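Local coordinates for protein putative alpha-galactosidase (Bacteroides fragilis, PDB 4NZJ) that probably hydrolyses terminal, non-reducing alpha-D-galactose residues from alpha-galactosides, as a member of glycoside hydrolase family 27, at residues Leu96-Pro101 and Gly311-Asn316; Ser248-Val253 and Gly270-Val275. All coordinates share one frame; numbering follows the deposited sequence.

Contact 1: residues Leu96-Pro101 and Gly311-Asn316; sequences LLLTPP and GPSGWN
The indole of Trp315 lies against the bend of residues 96-101, touched there at its rim and on one face. At the rim, NE1 donates to Leu97 O at 2.9 Å, a bond bent to 142° at the hydrogen, with the oxygen tilted 16° out of the ring plane. Ser313 N reaches the same oxygen, also at 2.9 Å, from the opposite face of the carbonyl plane, so one carbonyl oxygen accepts two bonds. Pro100 covers a face: its CG sits 3.8 Å from the centroid of the six-membered ring, almost on the ring normal, in a CH-pi contact suited to a compact, rigid proline. Gly311 O lies over the other face. Trp315 begins strand 315-317 of the catalytic TIM barrel, while residues 96-101 lead from the Ig-like domain into barrel strand 102-105, and the indole joins this incoming loop to the start of strand 315-317, at the N-terminal ends of the strands. Gly311 to Gly314 form a type II turn with Pro312 and Ser313 at its corners. With chi1 at -48°, Ser313 holds OG beside its own backbone N and donates a hydrogen bond to Leu96 O at 2.8 Å; a small hydroxyl fits well here, since Leu98 CD2 packs 3.5 Å from the same OG. Pro312 CB also meets Leu98 CD2, at 4.1 Å, the two side chains crossing at about a right angle.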
ATOM      1  N   LEU A  96       0.189 -12.595   5.950  1.00 19.69           N
ATOM      2  CA  LEU A  96      -0.024 -11.159   6.178  1.00 18.84           C
ATOM      3  C   LEU A  96      -0.266 -10.450   4.849  1.00 18.94           C
ATOM      4  O   LEU A  96      -0.021 -11.024   3.793  1.00 20.04           O
ATOM      5  CB  LEU A  96       1.190 -10.535   6.876  1.00 18.70           C
ATOM      6  CG  LEU A  96       1.645 -11.185   8.180  1.00 19.93           C
ATOM      7  CD1 LEU A  96       2.769 -10.377   8.812  1.00 20.66           C
ATOM      8  CD2 LEU A  96       0.483 -11.334   9.149  1.00 20.76           C
ATOM      9  N   LEU A  97      -0.738  -9.206   4.902  1.00 19.34           N
ATOM     10  CA  LEU A  97      -1.023  -8.410   3.696  1.00 19.19           C
ATOM     11  C   LEU A  97      -1.807  -9.182   2.639  1.00 18.83           C
ATOM     12  O   LEU A  97      -1.360  -9.345   1.495  1.00 18.37           O
ATOM     13  CB  LEU A  97       0.265  -7.842   3.093  1.00 20.73           C
ATOM     14  CG  LEU A  97       1.084  -6.900   3.973  1.00 20.73           C
ATOM     15  CD1 LEU A  97       2.216  -6.279   3.161  1.00 21.00           C
ATOM     16  CD2 LEU A  97       0.207  -5.838   4.625  1.00 21.98           C
ATOM     17  N   LEU A  98      -2.995  -9.624   3.029  1.00 18.93           N
ATOM     18  CA  LEU A  98      -3.907 -10.306   2.121  1.00 18.99           C
ATOM     19  C   LEU A  98      -4.437  -9.341   1.057  1.00 18.25           C
ATOM     20  O   LEU A  98      -4.934  -9.770   0.017  1.00 19.97           O
ATOM     21  CB  LEU A  98      -5.043 -10.976   2.903  1.00 20.71           C
ATOM     22  CG  LEU A  98      -4.565 -12.185   3.720  1.00 21.51           C
ATOM     23  CD1 LEU A  98      -5.640 -12.658   4.684  1.00 23.42           C
ATOM     24  CD2 LEU A  98      -4.134 -13.321   2.803  1.00 23.21           C
ATOM     25  N   THR A  99      -4.317  -8.042   1.340  1.00 17.95           N
ATOM     26  CA  THR A  99      -4.438  -6.971   0.345  1.00 18.17           C
ATOM     27  C   THR A  99      -3.166  -6.129   0.387  1.00 16.90           C
ATOM     28  O   THR A  99      -2.413  -6.191   1.359  1.00 17.14           O
ATOM     29  CB  THR A  99      -5.644  -6.057   0.638  1.00 19.69           C
ATOM     30  OG1 THR A  99      -5.454  -5.390   1.891  1.00 21.74           O
ATOM     31  CG2 THR A  99      -6.931  -6.860   0.676  1.00 21.12           C
ATOM     32  N   PRO A 100      -2.897  -5.337  -0.671  1.00 17.35           N
ATOM     33  CA  PRO A 100      -1.662  -4.551  -0.638  1.00 16.43           C
ATOM     34  C   PRO A 100      -1.619  -3.558   0.524  1.00 17.07           C
ATOM     35  O   PRO A 100      -2.667  -3.036   0.926  1.00 19.00           O
ATOM     36  CB  PRO A 100      -1.685  -3.802  -1.978  1.00 16.93           C
ATOM     37  CG  PRO A 100      -2.518  -4.661  -2.862  1.00 17.16           C
ATOM     38  CD  PRO A 100      -3.570  -5.260  -1.977  1.00 17.90           C
ATOM     39  N   PRO A 101      -0.419  -3.295   1.062  1.00 17.36           N
ATOM     40  CA  PRO A 101      -0.323  -2.333   2.164  1.00 17.03           C
ATOM     41  C   PRO A 101      -0.542  -0.900   1.688  1.00 16.25           C
ATOM     42  O   PRO A 101      -0.122  -0.538   0.591  1.00 16.44           O
ATOM     43  CB  PRO A 101       1.105  -2.518   2.668  1.00 16.85           C
ATOM     44  CG  PRO A 101       1.858  -2.989   1.477  1.00 17.13           C
ATOM     45  CD  PRO A 101       0.904  -3.776   0.630  1.00 17.58           C
ATOM     46  N   GLY A 311       0.378 -11.510  -5.667  1.00 18.24           N
ATOM     47  CA  GLY A 311      -0.872 -12.005  -5.132  1.00 18.84           C
ATOM     48  C   GLY A 311      -0.933 -11.776  -3.638  1.00 17.96           C
ATOM     49  O   GLY A 311      -0.019 -11.196  -3.049  1.00 18.51           O
ATOM     50  N   PRO A 312      -2.016 -12.244  -3.009  1.00 18.91           N
ATOM     51  CA  PRO A 312      -2.139 -12.089  -1.567  1.00 18.46           C
ATOM     52  C   PRO A 312      -0.871 -12.518  -0.836  1.00 18.10           C
ATOM     53  O   PRO A 312      -0.318 -13.586  -1.118  1.00 18.32           O
ATOM     54  CB  PRO A 312      -3.320 -13.000  -1.224  1.00 20.34           C
ATOM     55  CG  PRO A 312      -4.150 -12.988  -2.461  1.00 21.17           C
ATOM     56  CD  PRO A 312      -3.158 -12.967  -3.589  1.00 20.41           C
ATOM     57  N   SER A 313      -0.403 -11.657   0.061  1.00 17.96           N
ATOM     58  CA  SER A 313       0.773 -11.905   0.895  1.00 17.60           C
ATOM     59  C   SER A 313       2.109 -11.862   0.149  1.00 17.97           C
ATOM     60  O   SER A 313       3.117 -12.296   0.686  1.00 20.10           O
ATOM     61  CB  SER A 313       0.633 -13.215   1.683  1.00 19.09           C
ATOM     62  OG  SER A 313      -0.633 -13.299   2.324  1.00 20.87           O
ATOM     63  N   GLY A 314       2.123 -11.307  -1.061  1.00 17.72           N
ATOM     64  CA  GLY A 314       3.346 -11.216  -1.845  1.00 16.60           C
ATOM     65  C   GLY A 314       3.164 -10.282  -3.017  1.00 16.83           C
ATOM     66  O   GLY A 314       2.746 -10.713  -4.077  1.00 17.56           O
ATOM     67  N   TRP A 315       3.494  -9.006  -2.814  1.00 15.99           N
ATOM     68  CA  TRP A 315       3.228  -7.954  -3.793  1.00 15.41           C
ATOM     69  C   TRP A 315       4.489  -7.420  -4.466  1.00 15.40           C
ATOM     70  O   TRP A 315       5.531  -7.246  -3.819  1.00 17.34           O
ATOM     71  CB  TRP A 315       2.489  -6.798  -3.105  1.00 15.94           C
ATOM     72  CG  TRP A 315       1.320  -7.267  -2.312  1.00 16.03           C
ATOM     73  CD1 TRP A 315       1.239  -7.378  -0.952  1.00 16.97           C
ATOM     74  CD2 TRP A 315       0.066  -7.732  -2.826  1.00 16.69           C
ATOM     75  NE1 TRP A 315       0.004  -7.863  -0.589  1.00 17.50           N
ATOM     76  CE2 TRP A 315      -0.731  -8.099  -1.720  1.00 17.10           C
ATOM     77  CE3 TRP A 315      -0.465  -7.869  -4.111  1.00 18.22           C
ATOM     78  CZ2 TRP A 315      -2.032  -8.588  -1.864  1.00 17.28           C
ATOM     79  CZ3 TRP A 315      -1.760  -8.364  -4.253  1.00 17.90           C
ATOM     80  CH2 TRP A 315      -2.524  -8.721  -3.132  1.00 17.82           C
ATOM     81  N   ASN A 316       4.390  -7.156  -5.768  1.00 15.76           N
ATOM     82  CA  ASN A 316       5.421  -6.399  -6.466  1.00 15.88           C
ATOM     83  C   ASN A 316       5.317  -4.942  -6.029  1.00 15.65           C
ATOM     84  O   ASN A 316       4.239  -4.350  -6.094  1.00 17.18           O
ATOM     85  CB  ASN A 316       5.244  -6.473  -7.980  1.00 15.96           C
ATOM     86  CG  ASN A 316       5.560  -7.846  -8.554  1.00 16.68           C
ATOM     87  OD1 ASN A 316       6.613  -8.425  -8.280  1.00 17.90           O
ATOM     88  ND2 ASN A 316       4.659  -8.357  -9.391  1.00 17.01           N
TER

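Contact 2: residues Ser248-Val253 and Gly270-Val275; sequences SIVYSV and GHLWRV
His271 turns its imidazole edge-on to the strand beside it, and ND1 accepts the backbone N-H of Tyr251 at 3.0 Å with the donor lying in the ring plane. CG stands anti to the carbonyl carbon (chi1 -58°), which brings the ring back alongside the main chain, where His271 N donates to Tyr251 O at 2.8 Å. One residue thus serves both the N-H and the C=O of Tyr251, the side chain doing the work of a strand carbonyl just before regular pairing begins. Beyond it, Val253 N bonds to Leu272 O, and Arg274 N to Val253 O, the latter nearly along the C=O axis.

On one face of the sheet the isobutyl group of Leu272 leans over the neighbouring strand. It lies crosswise to Val250, its CD2 meeting Val250 CG1 at 3.7 Å and Ser252 CB at 3.8 Å; the short serine leaves room for the branched leucine. On the other face Val253 CB faces Trp273 CB at 3.9 Å, while Tyr251 passes its CD2 beside Gly270, 3.9 Å from CA, and carries its hydroxyl on to Tyr235 O of helix 228-243. Branched and aromatic groups suit this buried layer between strand and helix. Parallel, adjacent strands of this kind make up the wall of a (beta/alpha)8 TIM barrel, here with helix 228-243 packed outside.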
ATOM      1  N   SER A 248       3.257  -9.887  14.428  1.00 19.88           N
ATOM      2  CA  SER A 248       3.081 -10.036  12.988  1.00 20.16           C
ATOM      3  C   SER A 248       3.775  -8.868  12.304  1.00 19.21           C
ATOM      4  O   SER A 248       3.193  -7.789  12.164  1.00 20.28           O
ATOM      5  CB  SER A 248       1.599 -10.042  12.609  1.00 21.05           C
ATOM      6  OG  SER A 248       0.954 -11.195  13.096  1.00 21.82           O
ATOM      7  N   ILE A 249       5.024  -9.074  11.897  1.00 18.70           N
ATOM      8  CA  ILE A 249       5.802  -8.011  11.262  1.00 17.85           C
ATOM      9  C   ILE A 249       5.880  -8.213   9.749  1.00 16.91           C
ATOM     10  O   ILE A 249       6.428  -9.212   9.258  1.00 19.51           O
ATOM     11  CB  ILE A 249       7.218  -7.893  11.862  1.00 18.12           C
ATOM     12  CG1 ILE A 249       7.127  -7.714  13.383  1.00 18.48           C
ATOM     13  CG2 ILE A 249       7.961  -6.722  11.226  1.00 18.43           C
ATOM     14  CD1 ILE A 249       8.459  -7.554  14.089  1.00 19.90           C
ATOM     15  N   VAL A 250       5.311  -7.264   9.015  1.00 17.46           N
ATOM     16  CA  VAL A 250       5.389  -7.257   7.563  1.00 17.46           C
ATOM     17  C   VAL A 250       6.841  -7.050   7.146  1.00 17.06           C
ATOM     18  O   VAL A 250       7.547  -6.219   7.713  1.00 17.54           O
ATOM     19  CB  VAL A 250       4.501  -6.147   6.969  1.00 17.36           C
ATOM     20  CG1 VAL A 250       4.783  -5.935   5.486  1.00 19.11           C
ATOM     21  CG2 VAL A 250       3.033  -6.482   7.207  1.00 19.54           C
ATOM     22  N   TYR A 251       7.263  -7.785   6.126  1.00 16.88           N
ATOM     23  CA  TYR A 251       8.646  -7.807   5.688  1.00 16.12           C
ATOM     24  C   TYR A 251       8.728  -7.263   4.263  1.00 16.15           C
ATOM     25  O   TYR A 251       8.289  -7.913   3.313  1.00 17.34           O
ATOM     26  CB  TYR A 251       9.163  -9.241   5.769  1.00 16.71           C
ATOM     27  CG  TYR A 251      10.650  -9.447   5.601  1.00 17.35           C
ATOM     28  CD1 TYR A 251      11.571  -8.415   5.802  1.00 17.18           C
ATOM     29  CD2 TYR A 251      11.140 -10.712   5.293  1.00 17.95           C
ATOM     30  CE1 TYR A 251      12.935  -8.646   5.662  1.00 17.43           C
ATOM     31  CE2 TYR A 251      12.491 -10.948   5.156  1.00 17.51           C
ATOM     32  CZ  TYR A 251      13.384  -9.915   5.344  1.00 17.14           C
ATOM     33  OH  TYR A 251      14.735 -10.165   5.209  1.00 18.83           O
ATOM     34  N   SER A 252       9.265  -6.053   4.144  1.00 16.77           N
ATOM     35  CA  SER A 252       9.402  -5.348   2.874  1.00 16.08           C
ATOM     36  C   SER A 252      10.846  -5.475   2.387  1.00 17.29           C
ATOM     37  O   SER A 252      11.776  -4.976   3.019  1.00 18.34           O
ATOM     38  CB  SER A 252       8.995  -3.879   3.060  1.00 16.54           C
ATOM     39  OG  SER A 252       9.387  -3.059   1.974  1.00 19.35           O
ATOM     40  N   VAL A 253      11.023  -6.171   1.270  1.00 16.88           N
ATOM     41  CA  VAL A 253      12.338  -6.442   0.700  1.00 17.97           C
ATOM     42  C   VAL A 253      12.705  -5.323  -0.269  1.00 17.43           C
ATOM     43  O   VAL A 253      11.919  -4.967  -1.145  1.00 18.38           O
ATOM     44  CB  VAL A 253      12.327  -7.820   0.005  1.00 18.33           C
ATOM     45  CG1 VAL A 253      13.588  -8.053  -0.823  1.00 19.29           C
ATOM     46  CG2 VAL A 253      12.156  -8.910   1.049  1.00 19.85           C
ATOM     47  N   GLY A 270       9.313 -12.576   2.570  1.00 18.46           N
ATOM     48  CA  GLY A 270       8.892 -11.231   2.208  1.00 18.26           C
ATOM     49  C   GLY A 270       7.420 -11.149   1.859  1.00 17.99           C
ATOM     50  O   GLY A 270       6.850 -12.092   1.323  1.00 18.82           O
ATOM     51  N   HIS A 271       6.799 -10.014   2.170  1.00 16.28           N
ATOM     52  CA  HIS A 271       5.410  -9.758   1.791  1.00 16.02           C
ATOM     53  C   HIS A 271       5.288  -8.767   0.645  1.00 16.22           C
ATOM     54  O   HIS A 271       4.237  -8.663   0.015  1.00 16.98           O
ATOM     55  CB  HIS A 271       4.625  -9.268   2.995  1.00 16.40           C
ATOM     56  CG  HIS A 271       4.658 -10.229   4.134  1.00 17.38           C
ATOM     57  ND1 HIS A 271       5.446 -10.038   5.246  1.00 19.09           N
ATOM     58  CD2 HIS A 271       4.061 -11.431   4.298  1.00 18.24           C
ATOM     59  CE1 HIS A 271       5.307 -11.064   6.064  1.00 19.21           C
ATOM     60  NE2 HIS A 271       4.477 -11.927   5.509  1.00 19.31           N
ATOM     61  N   LEU A 272       6.367  -8.043   0.380  1.00 16.11           N
ATOM     62  CA  LEU A 272       6.461  -7.172  -0.781  1.00 16.03           C
ATOM     63  C   LEU A 272       7.931  -6.994  -1.094  1.00 16.20           C
ATOM     64  O   LEU A 272       8.780  -7.142  -0.212  1.00 17.05           O
ATOM     65  CB  LEU A 272       5.800  -5.813  -0.546  1.00 16.86           C
ATOM     66  CG  LEU A 272       6.278  -4.913   0.606  1.00 17.03           C
ATOM     67  CD1 LEU A 272       5.882  -3.465   0.382  1.00 19.02           C
ATOM     68  CD2 LEU A 272       5.734  -5.391   1.947  1.00 19.06           C
ATOM     69  N   TRP A 273       8.232  -6.687  -2.347  1.00 16.10           N
ATOM     70  CA  TRP A 273       9.613  -6.559  -2.783  1.00 15.89           C
ATOM     71  C   TRP A 273       9.719  -5.514  -3.881  1.00 15.67           C
ATOM     72  O   TRP A 273       8.917  -5.482  -4.807  1.00 15.89           O
ATOM     73  CB  TRP A 273      10.155  -7.899  -3.290  1.00 15.58           C
ATOM     74  CG  TRP A 273       9.199  -8.592  -4.193  1.00 16.84           C
ATOM     75  CD1 TRP A 273       9.058  -8.412  -5.543  1.00 17.90           C
ATOM     76  CD2 TRP A 273       8.215  -9.553  -3.810  1.00 16.81           C
ATOM     77  NE1 TRP A 273       8.051  -9.209  -6.022  1.00 17.09           N
ATOM     78  CE2 TRP A 273       7.514  -9.922  -4.980  1.00 17.67           C
ATOM     79  CE3 TRP A 273       7.856 -10.143  -2.592  1.00 18.11           C
ATOM     80  CZ2 TRP A 273       6.481 -10.861  -4.966  1.00 18.81           C
ATOM     81  CZ3 TRP A 273       6.825 -11.074  -2.577  1.00 18.86           C
ATOM     82  CH2 TRP A 273       6.152 -11.426  -3.759  1.00 18.07           C
ATOM     83  N   ARG A 274      10.720  -4.652  -3.760  1.00 16.09           N
ATOM     84  CA  ARG A 274      10.968  -3.644  -4.771  1.00 16.94           C
ATOM     85  C   ARG A 274      11.374  -4.313  -6.089  1.00 16.80           C
ATOM     86  O   ARG A 274      12.214  -5.216  -6.111  1.00 17.13           O
ATOM     87  CB  ARG A 274      12.026  -2.660  -4.272  1.00 16.65           C
ATOM     88  CG  ARG A 274      11.499  -1.712  -3.192  1.00 17.19           C
ATOM     89  CD  ARG A 274      10.741  -0.532  -3.790  1.00 17.69           C
ATOM     90  NE  ARG A 274      11.664   0.182  -4.655  1.00 17.79           N
ATOM     91  CZ  ARG A 274      12.608   1.029  -4.236  1.00 18.94           C
ATOM     92  NH1 ARG A 274      12.704   1.385  -2.955  1.00 19.59           N
ATOM     93  NH2 ARG A 274      13.444   1.543  -5.120  1.00 20.13           N
ATOM     94  N   VAL A 275      10.761  -3.875  -7.183  1.00 18.14           N
ATOM     95  CA  VAL A 275      11.049  -4.425  -8.507  1.00 17.74           C
ATOM     96  C   VAL A 275      11.998  -3.552  -9.323  1.00 18.03           C
ATOM     97  O   VAL A 275      12.417  -3.953 -10.404  1.00 18.08           O
ATOM     98  CB  VAL A 275       9.765  -4.682  -9.337  1.00 17.84           C
ATOM     99  CG1 VAL A 275       8.877  -5.694  -8.633  1.00 19.03           C
ATOM    100  CG2 VAL A 275       9.006  -3.395  -9.628  1.00 18.19           C
TER

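Both contacts are buried in the catalytic barrel, their centres about 9 Å apart, and they share a sheet: strand 315-317 of contact 1 lies next to strand 272-274 of contact 2. Trp315 N probably bonds to His271 O at 2.9 Å, Asn316 OD1 probably bonds to Trp273 NE1 at 2.8 Å, and Leu97 CD1 packs 3.5 Å from Val250 CG1, so the leucine of the entering loop reaches the second pair of strands. Contact 2 is a ladder of main-chain bonds flanked by apolar groups and extended by one histidine. Contact 1 joins a loop to a turn and the start of a strand, mixing one main-chain bond with bonds from serine and indole and with proline packing. Along the sequence, contact 2 is nested within the span that contact 1 closes.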